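PDB 4E3E: beta-methylmalyl-CoA dehydratase from Chloroflexus aurantiacus, which catalyses the reversible dehydration of (2R,3S)-beta-methylmalyl-CoA to mesaconyl-CoA in the glyoxylate assimilation cycle, a step on the way from fixed carbon to pyruvate. Local coordinates for residues P51-Q54 with R60-I63; G96-P101 with T175-V180; D64-F69 with L269-I274; M299-R304 with T345-R350. All coordinates share one frame; numbering follows the deposited sequence.

Contact 1: residues P51-Q54 with R60-I63; sequences PFAQ and RAPI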
loop_
_atom_site.group_PDB
_atom_site.type_symbol
_atom_site.label_atom_id
_atom_site.label_comp_id
_atom_site.label_asym_id
_atom_site.label_seq_id
_atom_site.Cartn_x
_atom_site.Cartn_y
_atom_site.Cartn_z
ATOM N N PRO A 51 8.005 1.768 21.440
ATOM C CA PRO A 51 8.672 1.576 22.741
ATOM C C PRO A 51 10.188 1.286 22.637
ATOM O O PRO A 51 10.955 1.751 23.475
ATOM C CB PRO A 51 7.896 0.407 23.372
ATOM C CG PRO A 51 6.555 0.432 22.674
ATOM C CD PRO A 51 6.909 0.792 21.250
ATOM N N PHE A 52 10.617 0.563 21.610
ATOM C CA PHE A 52 12.037 0.320 21.396
ATOM C C PHE A 52 12.757 1.654 21.172
ATOM O O PHE A 52 13.773 1.929 21.817
ATOM C CB PHE A 52 12.247 -0.631 20.212
ATOM C CG PHE A 52 13.685 -1.048 20.005
ATOM C CD1 PHE A 52 14.547 -0.266 19.232
ATOM C CD2 PHE A 52 14.176 -2.239 20.570
ATOM C CE1 PHE A 52 15.874 -0.645 19.041
ATOM C CE2 PHE A 52 15.502 -2.633 20.365
ATOM C CZ PHE A 52 16.353 -1.826 19.608
ATOM N N ALA A 53 12.208 2.492 20.291
ATOM C CA ALA A 53 12.790 3.804 20.003
ATOM C C ALA A 53 12.808 4.693 21.245
ATOM O O ALA A 53 13.817 5.380 21.522
ATOM C CB ALA A 53 12.056 4.474 18.858
ATOM N N GLN A 54 11.731 4.647 22.027
ATOM C CA GLN A 54 11.673 5.439 23.266
ATOM C C GLN A 54 12.688 5.005 24.315
ATOM O O GLN A 54 13.197 5.841 25.061
ATOM C CB GLN A 54 10.265 5.443 23.854
ATOM C CG GLN A 54 9.317 6.304 23.039
ATOM C CD GLN A 54 7.866 6.099 23.405
ATOM O OE1 GLN A 54 7.502 5.105 24.030
ATOM N NE2 GLN A 54 7.022 7.035 22.995
ATOM N N ARG A 60 9.454 8.750 19.669
ATOM C CA ARG A 60 8.678 7.645 19.179
ATOM C C ARG A 60 9.513 7.092 18.060
ATOM O O ARG A 60 10.566 7.574 17.829
ATOM C CB ARG A 60 7.330 8.105 18.673
ATOM C CG ARG A 60 7.397 9.292 17.751
ATOM C CD ARG A 60 6.040 9.845 17.381
ATOM N NE ARG A 60 5.201 8.922 16.640
ATOM C CZ ARG A 60 3.961 9.181 16.272
ATOM N NH1 ARG A 60 3.260 8.301 15.607
ATOM N NH2 ARG A 60 3.415 10.328 16.588
ATOM N N ALA A 61 9.052 6.062 17.391
ATOM C CA ALA A 61 9.854 5.494 16.338
ATOM C C ALA A 61 10.041 6.555 15.288
ATOM O O ALA A 61 9.112 7.159 14.865
ATOM C CB ALA A 61 9.171 4.289 15.752
ATOM N N PRO A 62 11.264 6.751 14.860
ATOM C CA PRO A 62 11.555 7.738 13.810
ATOM C C PRO A 62 11.259 7.171 12.412
ATOM O O PRO A 62 11.220 5.962 12.246
ATOM C CB PRO A 62 13.061 7.945 13.953
ATOM C CG PRO A 62 13.557 6.602 14.423
ATOM C CD PRO A 62 12.486 6.084 15.353
ATOM N N ILE A 63 11.067 8.059 11.437
ATOM C CA ILE A 63 10.989 7.697 10.029
ATOM C C ILE A 63 12.329 7.075 9.579
ATOM O O ILE A 63 13.391 7.583 9.916
ATOM C CB ILE A 63 10.657 8.960 9.163
ATOM C CG1 ILE A 63 9.369 9.658 9.628
ATOM C CG2 ILE A 63 10.549 8.611 7.679
ATOM C CD1 ILE A 63 8.149 8.750 9.726
#
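Arg-60 lays its backbone against Gln-54 and Ala-53 of the short helix 50-55, where the chain turns back along that helix before entering helix 65-80 of the MaoC-like hot-dog fold. The CA of Arg-60 lies 4.1 Å from Gln-54 CG. Gln-54 takes chi1 -73°, which sets CG beside its own backbone N, and from there the chain runs on extended; its amide NE2 is held by the carbonyl of Glu-59, so glutamine serves both as an aliphatic flank and as a polar tie to the returning loop. The CB of Arg-60 points away from the helix, and its guanidinium reaches Glu-30 in a salt bridge, a long charged arm suited to this partly exposed edge. The Arg-60 carbonyl O approaches Ala-53 CB at 3.6 Å.

Next, Ala-61 comes closest. Its backbone N is bonded to Thr-50 OG1, which ties the loop to the start of the helix. Ala-53 points its methyl at the loop, and Ala-61 CB lies to the side, 4.2 Å from Ala-53 CB. With only a methyl on Ala-53, the loop backbone can come this near.

Pro-62, like Ile-63 beyond it, is a substrate-binding position by similarity, and its ring also leans on Leu-46 of helix 45-48. Its ring carbon CD rests 3.9 Å from Ala-53 CB, the same methyl that stands a tight 3.5 Å from Ala-61 CA.

Contact 2: residues G96-P101 with T175-V180; sequences GAVVYP and TVPYTV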
loop_
_atom_site.group_PDB
_atom_site.type_symbol
_atom_site.label_atom_id
_atom_site.label_comp_id
_atom_site.label_asym_id
_atom_site.label_seq_id
_atom_site.Cartn_x
_atom_site.Cartn_y
_atom_site.Cartn_z
ATOM N N GLY A 96 20.499 14.904 9.485
ATOM C CA GLY A 96 20.540 15.949 10.509
ATOM C C GLY A 96 19.532 15.628 11.602
ATOM O O GLY A 96 19.629 14.593 12.247
ATOM N N ALA A 97 18.550 16.501 11.811
ATOM C CA ALA A 97 17.515 16.242 12.813
ATOM C C ALA A 97 16.694 14.997 12.471
ATOM O O ALA A 97 16.435 14.693 11.292
ATOM C CB ALA A 97 16.609 17.455 12.986
ATOM N N VAL A 98 16.318 14.262 13.512
ATOM C CA VAL A 98 15.411 13.116 13.385
ATOM C C VAL A 98 14.065 13.569 12.805
ATOM O O VAL A 98 13.560 14.658 13.128
ATOM C CB VAL A 98 15.184 12.455 14.766
ATOM C CG1 VAL A 98 14.217 11.288 14.685
ATOM C CG2 VAL A 98 16.505 11.985 15.332
ATOM N N VAL A 99 13.500 12.729 11.950
ATOM C CA VAL A 99 12.173 12.943 11.364
ATOM C C VAL A 99 11.175 11.984 12.026
ATOM O O VAL A 99 11.447 10.783 12.134
ATOM C CB VAL A 99 12.221 12.683 9.837
ATOM C CG1 VAL A 99 10.869 12.965 9.191
ATOM C CG2 VAL A 99 13.288 13.573 9.192
ATOM N N TYR A 100 10.043 12.518 12.481
ATOM C CA TYR A 100 8.977 11.741 13.097
ATOM C C TYR A 100 7.692 11.844 12.262
ATOM O O TYR A 100 7.525 12.824 11.517
ATOM C CB TYR A 100 8.695 12.289 14.502
ATOM C CG TYR A 100 9.818 12.084 15.507
ATOM C CD1 TYR A 100 10.150 10.803 15.965
ATOM C CD2 TYR A 100 10.528 13.173 16.022
ATOM C CE1 TYR A 100 11.163 10.612 16.893
ATOM C CE2 TYR A 100 11.545 12.995 16.957
ATOM C CZ TYR A 100 11.856 11.713 17.390
ATOM O OH TYR A 100 12.861 11.514 18.304
ATOM N N PRO A 101 6.769 10.856 12.386
ATOM C CA PRO A 101 5.435 11.023 11.783
ATOM C C PRO A 101 4.841 12.363 12.177
ATOM O O PRO A 101 4.927 12.745 13.361
ATOM C CB PRO A 101 4.609 9.892 12.434
ATOM C CG PRO A 101 5.628 8.823 12.759
ATOM C CD PRO A 101 6.900 9.561 13.104
ATOM N N THR A 175 25.190 13.059 13.170
ATOM C CA THR A 175 24.206 13.219 14.244
ATOM C C THR A 175 23.975 11.858 14.898
ATOM O O THR A 175 23.783 10.860 14.200
ATOM C CB THR A 175 22.881 13.799 13.705
ATOM O OG1 THR A 175 23.118 15.120 13.216
ATOM C CG2 THR A 175 21.816 13.869 14.786
ATOM N N VAL A 176 24.022 11.820 16.230
ATOM C CA VAL A 176 23.801 10.588 17.000
ATOM C C VAL A 176 22.646 10.881 17.961
ATOM O O VAL A 176 22.873 11.224 19.123
ATOM C CB VAL A 176 25.073 10.144 17.773
ATOM C CG1 VAL A 176 24.846 8.817 18.489
ATOM C CG2 VAL A 176 26.268 10.037 16.838
ATOM N N PRO A 177 21.401 10.752 17.467
ATOM C CA PRO A 177 20.216 11.333 18.112
ATOM C C PRO A 177 19.605 10.487 19.211
ATOM O O PRO A 177 18.624 10.896 19.819
ATOM C CB PRO A 177 19.219 11.427 16.963
ATOM C CG PRO A 177 19.602 10.295 16.033
ATOM C CD PRO A 177 21.060 10.024 16.226
ATOM N N TYR A 178 20.159 9.306 19.446
ATOM C CA TYR A 178 19.658 8.451 20.515
ATOM C C TYR A 178 20.805 7.938 21.373
ATOM O O TYR A 178 21.976 8.159 21.053
ATOM C CB TYR A 178 18.811 7.311 19.946
ATOM C CG TYR A 178 19.427 6.593 18.772
ATOM C CD1 TYR A 178 20.352 5.577 18.966
ATOM C CD2 TYR A 178 19.074 6.922 17.458
ATOM C CE1 TYR A 178 20.918 4.906 17.886
ATOM C CE2 TYR A 178 19.632 6.260 16.374
ATOM C CZ TYR A 178 20.555 5.251 16.593
ATOM O OH TYR A 178 21.115 4.572 15.521
ATOM N N THR A 179 20.464 7.275 22.473
ATOM C CA THR A 179 21.447 6.817 23.442
ATOM C C THR A 179 21.158 5.379 23.807
ATOM O O THR A 179 20.001 4.997 23.961
ATOM C CB THR A 179 21.371 7.651 24.730
ATOM O OG1 THR A 179 21.511 9.033 24.397
ATOM C CG2 THR A 179 22.488 7.256 25.688
ATOM N N VAL A 180 22.214 4.591 23.975
ATOM C CA VAL A 180 22.076 3.179 24.292
ATOM C C VAL A 180 22.697 2.891 25.650
ATOM O O VAL A 180 23.786 3.372 25.945
ATOM C CB VAL A 180 22.793 2.304 23.244
ATOM C CG1 VAL A 180 22.678 0.833 23.604
ATOM C CG2 VAL A 180 22.210 2.542 21.871
#
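Gly-96 meets Thr-175 through its carbonyl: the methyl CG2 of the threonine comes to 3.4 Å of Gly-96 O, a van der Waals touch. Thr-175 turns its CB toward the glycine, and its OG1 makes a weak hydrogen bond with the carbonyl of Phe-95, so methyl and hydroxyl both lie against the end of strand 84-95. The backbone of Gly-96, with phi -112° and psi -119°, takes a path that the lack of a side chain makes easy. Ala-97 follows, its backbone paired with Val-138.

Gly-96, Ala-97 and Val-98 are substrate-binding positions by similarity, in the loop that joins strands 84-95 and 104-116 of the antiparallel hot-dog sheet; residues 175-180 belong to the long connection that runs toward the second half of the protein. Val-98 splays its two methyls to different neighbours. CG2, on the branch beside the backbone N, meets Pro-177 with the two side chains crossing at about a right angle; its distance of 3.2 Å to Pro-177 CB is shorter than a normal carbon contact, and so doubtful in detail. The other branch, CG1, sits 3.6 Å above one face of the Tyr-100 ring, toward its rim, while that tyrosine's OH is bonded to the backbone N of Glu-59.

Contact 3: residues D64-F69 with L269-I274; sequences DSLLVF and LSIAAI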
loop_
_atom_site.group_PDB
_atom_site.type_symbol
_atom_site.label_atom_id
_atom_site.label_comp_id
_atom_site.label_asym_id
_atom_site.label_seq_id
_atom_site.Cartn_x
_atom_site.Cartn_y
_atom_site.Cartn_z
ATOM N N ASP A 64 12.283 5.984 8.809
ATOM C CA ASP A 64 13.469 5.396 8.243
ATOM C C ASP A 64 14.280 6.460 7.472
ATOM O O ASP A 64 13.727 7.188 6.633
ATOM C CB ASP A 64 13.064 4.281 7.258
ATOM C CG ASP A 64 14.239 3.396 6.848
ATOM O OD1 ASP A 64 14.200 2.183 7.157
ATOM O OD2 ASP A 64 15.198 3.906 6.210
ATOM N N SER A 65 15.589 6.515 7.727
ATOM C CA SER A 65 16.487 7.467 7.062
ATOM C C SER A 65 16.366 7.399 5.548
ATOM O O SER A 65 16.432 8.427 4.870
ATOM C CB SER A 65 17.949 7.210 7.450
ATOM O OG SER A 65 18.241 7.796 8.700
ATOM N N LEU A 66 16.205 6.196 5.006
ATOM C CA LEU A 66 16.075 6.080 3.554
ATOM C C LEU A 66 14.713 6.542 3.024
ATOM O O LEU A 66 14.625 7.038 1.891
ATOM C CB LEU A 66 16.378 4.661 3.090
ATOM C CG LEU A 66 17.810 4.225 3.290
ATOM C CD1 LEU A 66 17.930 2.833 2.690
ATOM C CD2 LEU A 66 18.768 5.190 2.591
ATOM N N LEU A 67 13.658 6.378 3.826
ATOM C CA LEU A 67 12.356 6.968 3.477
ATOM C C LEU A 67 12.486 8.505 3.406
ATOM O O LEU A 67 12.014 9.126 2.437
ATOM C CB LEU A 67 11.244 6.533 4.446
ATOM C CG LEU A 67 9.820 7.093 4.245
ATOM C CD1 LEU A 67 9.316 6.914 2.803
ATOM C CD2 LEU A 67 8.856 6.454 5.256
ATOM N N VAL A 68 13.134 9.099 4.416
ATOM C CA VAL A 68 13.498 10.519 4.379
ATOM C C VAL A 68 14.287 10.858 3.099
ATOM O O VAL A 68 13.966 11.827 2.387
ATOM C CB VAL A 68 14.322 10.946 5.614
ATOM C CG1 VAL A 68 14.848 12.378 5.446
ATOM C CG2 VAL A 68 13.486 10.844 6.894
ATOM N N PHE A 69 15.314 10.067 2.811
ATOM C CA PHE A 69 16.122 10.295 1.612
ATOM C C PHE A 69 15.311 10.306 0.303
ATOM O O PHE A 69 15.424 11.268 -0.481
ATOM C CB PHE A 69 17.297 9.325 1.560
ATOM C CG PHE A 69 18.123 9.440 0.317
ATOM C CD1 PHE A 69 19.153 10.378 0.229
ATOM C CD2 PHE A 69 17.866 8.621 -0.766
ATOM C CE1 PHE A 69 19.918 10.481 -0.920
ATOM C CE2 PHE A 69 18.631 8.723 -1.922
ATOM C CZ PHE A 69 19.653 9.661 -2.000
ATOM N N LEU A 269 21.496 0.211 13.551
ATOM C CA LEU A 269 20.138 0.688 13.813
ATOM C C LEU A 269 19.623 1.745 12.851
ATOM O O LEU A 269 18.414 1.792 12.564
ATOM C CB LEU A 269 20.014 1.180 15.246
ATOM C CG LEU A 269 19.976 0.039 16.266
ATOM C CD1 LEU A 269 19.649 0.645 17.611
ATOM C CD2 LEU A 269 18.989 -1.088 15.882
ATOM N N SER A 270 20.530 2.588 12.355
ATOM C CA SER A 270 20.139 3.655 11.436
ATOM C C SER A 270 21.320 4.070 10.596
ATOM O O SER A 270 22.480 3.861 10.984
ATOM C CB SER A 270 19.602 4.866 12.198
ATOM O OG SER A 270 20.640 5.493 12.940
ATOM N N ILE A 271 21.011 4.654 9.443
ATOM C CA ILE A 271 22.008 5.200 8.547
ATOM C C ILE A 271 22.208 6.662 8.890
ATOM O O ILE A 271 21.238 7.439 8.929
ATOM C CB ILE A 271 21.585 5.065 7.069
ATOM C CG1 ILE A 271 21.516 3.580 6.681
ATOM C CG2 ILE A 271 22.540 5.876 6.194
ATOM C CD1 ILE A 271 20.887 3.309 5.314
ATOM N N ALA A 272 23.459 7.030 9.164
ATOM C CA ALA A 272 23.768 8.393 9.573
ATOM C C ALA A 272 24.371 9.228 8.444
ATOM O O ALA A 272 24.361 10.465 8.506
ATOM C CB ALA A 272 24.678 8.384 10.787
ATOM N N ALA A 273 24.897 8.562 7.416
ATOM C CA ALA A 273 25.459 9.258 6.272
ATOM C C ALA A 273 25.473 8.379 5.042
ATOM O O ALA A 273 25.590 7.153 5.147
ATOM C CB ALA A 273 26.885 9.720 6.567
ATOM N N ILE A 274 25.374 9.019 3.882
ATOM C CA ILE A 274 25.652 8.375 2.597
ATOM C C ILE A 274 26.929 8.996 2.018
ATOM O O ILE A 274 26.993 10.206 1.808
ATOM C CB ILE A 274 24.483 8.545 1.614
ATOM C CG1 ILE A 274 23.248 7.815 2.155
ATOM C CG2 ILE A 274 24.859 8.006 0.234
ATOM C CD1 ILE A 274 21.933 8.287 1.564
HETATM O O HOH W 1 17.704 4.613 9.221
#
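Ser-65 turns its side chain toward Ile-271, bringing OG to 3.0 Å from Ile-271 O. With chi1 at -81°, OG lies beside the serine's own backbone N and can donate to that carbonyl, although its one proton has another acceptor within reach. A water adds a second tie, accepting from Ser-65 N at 3.2 Å and, weakly, from Ile-271 N. Serine is small enough for this first turn of the helix to come close to the strand. Just before it, Asp-64 is the N-cap: OD2 takes the amide of Leu-66 at 2.8 Å through its anti lone pair. Asp-64 and Ser-65 are substrate-binding positions by similarity.

Deeper in, branched aliphatics take over. Ile-271 CD1, at the end of an extended side chain, caps the branch point of Leu-66, 3.8 Å from CG and nearly as close to both methyls, roughly in line with the CB-CG bond. Phe-69 points its CB at the strand, and chi1 176° sets the ring anti to the backbone N; Ile-274 CD1 settles over one face in a CH-pi contact, 4.1 Å from the ring centroid and offset toward the rim.

Helix 65-80 is a central hot-dog helix, here lying across strand 270-278 with segment axes at 52°. Leu-66 also packs on helices 30-40 and 250-265, while the strand runs between strands 84-95 and 338-349 and forms a classic beta bulge where Ala-272 and Ala-273 both face Thr-345.

Contact 4: residues M299-R304 with T345-R350; sequences MAIPGR and TVLMPR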
loop_
_atom_site.group_PDB
_atom_site.type_symbol
_atom_site.label_atom_id
_atom_site.label_comp_id
_atom_site.label_asym_id
_atom_site.label_seq_id
_atom_site.Cartn_x
_atom_site.Cartn_y
_atom_site.Cartn_z
HETATM N N MSE A 299 34.861 3.292 13.227
HETATM C CA MSE A 299 35.287 4.587 13.758
HETATM C C MSE A 299 34.580 4.840 15.065
HETATM O O MSE A 299 33.381 4.547 15.193
HETATM C CB MSE A 299 34.994 5.699 12.721
HETATM C CG MSE A 299 34.991 5.168 11.269
HETATM SE SE MSE A 299 34.238 6.415 9.932
HETATM C CE MSE A 299 35.479 6.211 8.401
ATOM N N ALA A 300 35.315 5.363 16.050
ATOM C CA ALA A 300 34.724 5.835 17.299
ATOM C C ALA A 300 33.956 7.130 17.042
ATOM O O ALA A 300 34.316 7.908 16.149
ATOM C CB ALA A 300 35.808 6.087 18.347
ATOM N N ILE A 301 32.911 7.362 17.834
ATOM C CA ILE A 301 32.166 8.603 17.761
ATOM C C ILE A 301 32.739 9.486 18.852
ATOM O O ILE A 301 32.763 9.075 20.020
ATOM C CB ILE A 301 30.640 8.398 17.976
ATOM C CG1 ILE A 301 30.038 7.479 16.889
ATOM C CG2 ILE A 301 29.915 9.741 18.002
ATOM C CD1 ILE A 301 29.818 8.154 15.558
ATOM N N PRO A 302 33.220 10.691 18.475
ATOM C CA PRO A 302 33.783 11.627 19.443
ATOM C C PRO A 302 32.810 11.884 20.578
ATOM O O PRO A 302 31.640 12.185 20.330
ATOM C CB PRO A 302 33.994 12.907 18.622
ATOM C CG PRO A 302 34.117 12.444 17.217
ATOM C CD PRO A 302 33.263 11.219 17.097
ATOM N N GLY A 303 33.293 11.746 21.809
ATOM C CA GLY A 303 32.504 12.046 23.002
ATOM C C GLY A 303 31.552 10.946 23.457
ATOM O O GLY A 303 30.863 11.115 24.472
ATOM N N ARG A 304 31.512 9.824 22.726
ATOM C CA ARG A 304 30.544 8.736 22.988
ATOM C C ARG A 304 31.221 7.371 23.052
ATOM O O ARG A 304 32.087 7.072 22.233
ATOM C CB ARG A 304 29.471 8.663 21.882
ATOM C CG ARG A 304 28.772 9.966 21.536
ATOM C CD ARG A 304 27.749 10.337 22.584
ATOM N NE ARG A 304 26.685 9.342 22.681
ATOM C CZ ARG A 304 25.502 9.448 22.085
ATOM N NH1 ARG A 304 25.220 10.519 21.347
ATOM N NH2 ARG A 304 24.594 8.496 22.254
ATOM N N THR A 345 27.398 5.089 6.134
ATOM C CA THR A 345 27.838 4.965 7.505
ATOM C C THR A 345 26.641 4.709 8.416
ATOM O O THR A 345 25.644 5.469 8.410
ATOM C CB THR A 345 28.580 6.230 7.950
ATOM O OG1 THR A 345 29.731 6.416 7.118
ATOM C CG2 THR A 345 29.033 6.119 9.404
ATOM N N VAL A 346 26.748 3.637 9.199
ATOM C CA VAL A 346 25.688 3.251 10.124
ATOM C C VAL A 346 26.139 3.527 11.549
ATOM O O VAL A 346 27.343 3.621 11.834
ATOM C CB VAL A 346 25.316 1.763 9.978
ATOM C CG1 VAL A 346 24.759 1.485 8.580
ATOM C CG2 VAL A 346 26.535 0.870 10.259
ATOM N N LEU A 347 25.175 3.684 12.441
ATOM C CA LEU A 347 25.454 3.742 13.863
ATOM C C LEU A 347 25.101 2.376 14.449
ATOM O O LEU A 347 24.094 1.782 14.052
ATOM C CB LEU A 347 24.627 4.842 14.543
ATOM C CG LEU A 347 24.722 6.271 13.987
ATOM C CD1 LEU A 347 23.754 7.196 14.714
ATOM C CD2 LEU A 347 26.144 6.812 14.079
HETATM N N MSE A 348 25.916 1.887 15.386
HETATM C CA MSE A 348 25.660 0.598 16.052
HETATM C C MSE A 348 26.001 0.689 17.526
HETATM O O MSE A 348 27.038 1.246 17.882
HETATM C CB MSE A 348 26.506 -0.480 15.372
HETATM C CG MSE A 348 26.320 -1.842 16.037
HETATM SE SE MSE A 348 27.183 -3.291 15.000
HETATM C CE MSE A 348 26.236 -3.331 13.253
ATOM N N PRO A 349 25.147 0.125 18.407
ATOM C CA PRO A 349 25.474 0.115 19.829
ATOM C C PRO A 349 26.802 -0.587 20.094
ATOM O O PRO A 349 27.168 -1.544 19.386
ATOM C CB PRO A 349 24.343 -0.698 20.450
ATOM C CG PRO A 349 23.221 -0.581 19.482
ATOM C CD PRO A 349 23.861 -0.545 18.136
ATOM N N ARG A 350 27.511 -0.101 21.100
ATOM C CA ARG A 350 28.771 -0.711 21.558
ATOM C C ARG A 350 28.578 -1.539 22.832
ATOM O O ARG A 350 27.631 -1.312 23.589
ATOM C CB ARG A 350 29.806 0.372 21.828
ATOM C CG ARG A 350 30.268 1.099 20.582
ATOM C CD ARG A 350 31.299 2.174 20.910
ATOM N NE ARG A 350 32.408 1.682 21.732
ATOM C CZ ARG A 350 33.535 2.353 21.952
ATOM N NH1 ARG A 350 33.731 3.548 21.414
ATOM N NH2 ARG A 350 34.482 1.820 22.717
HETATM O O HOH W 2 32.167 5.663 20.016
#
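Ile-301 CA lies 9.2 Å from Leu-347 CA, and Ile-301 opens a type II beta turn that ends at Arg-304. The turn starts the reversal between strands 288-300 and 307-318, an antiparallel beta hairpin in the sheet of the hot-dog fold, and strand 307-318 separates it from strand 338-349, which carries Leu-347. Within the turn Arg-304 N donates to Ile-301 O at 3.1 Å. Gly-303 takes its third position with phi +82°, a value readily adopted without a side chain, and Pro-302 supplies the fixed phi that suits the second.

Across the intervening strand, the apolar link is a single touch of branch ends: Ile-301 CD1 meets Leu-347 CD2 at 4.2 Å, the side chains crossing at about a right angle. Both are buried and also pack on strand 307-318, Ile-301 on Ala-309 and Leu-347 on Ile-307, so bulky aliphatics suit both places.

The polar groups lie beside the turn. The side chain of Arg-304 turns to Asp-306, with which it forms a salt bridge, and to the carbonyl of Tyr-178. Arg-350 touches Trp-196 and bends at chi3 (51°), which brings NH1 within 4.5 Å of Ala-300 CB. A water joins the two segments there, and it also lies 2.6 Å from Arg-304 O. It accepts from Ile-301 N at 2.9 Å, and from Arg-350 NH1 at 3.0 Å, lying in the guanidinium plane at its edge.

Overall arrangement
Contact 3 is the buried one, its centre about 8 Å from that of the chain, and brings a hot-dog helix to the sheet through aliphatic and aromatic packing, with a polar start. Contact 2 is a surface contact between loops. Contacts 1 and 4 are partly buried, near the periphery; both add a charged arm at the edge, and contact 4 a bridging water, as contact 3 has beside its serine. Contacts 1, 2 and 3 share the substrate-binding positions assigned by similarity. They also touch through probable hydrogen bonds, Ile-63 N to Val-99 O and Tyr-178 OH with Ser-270 OG. Contacts 3 and 4 meet in one sheet, and Tyr-178 O probably bonds to Arg-304 of contact 4.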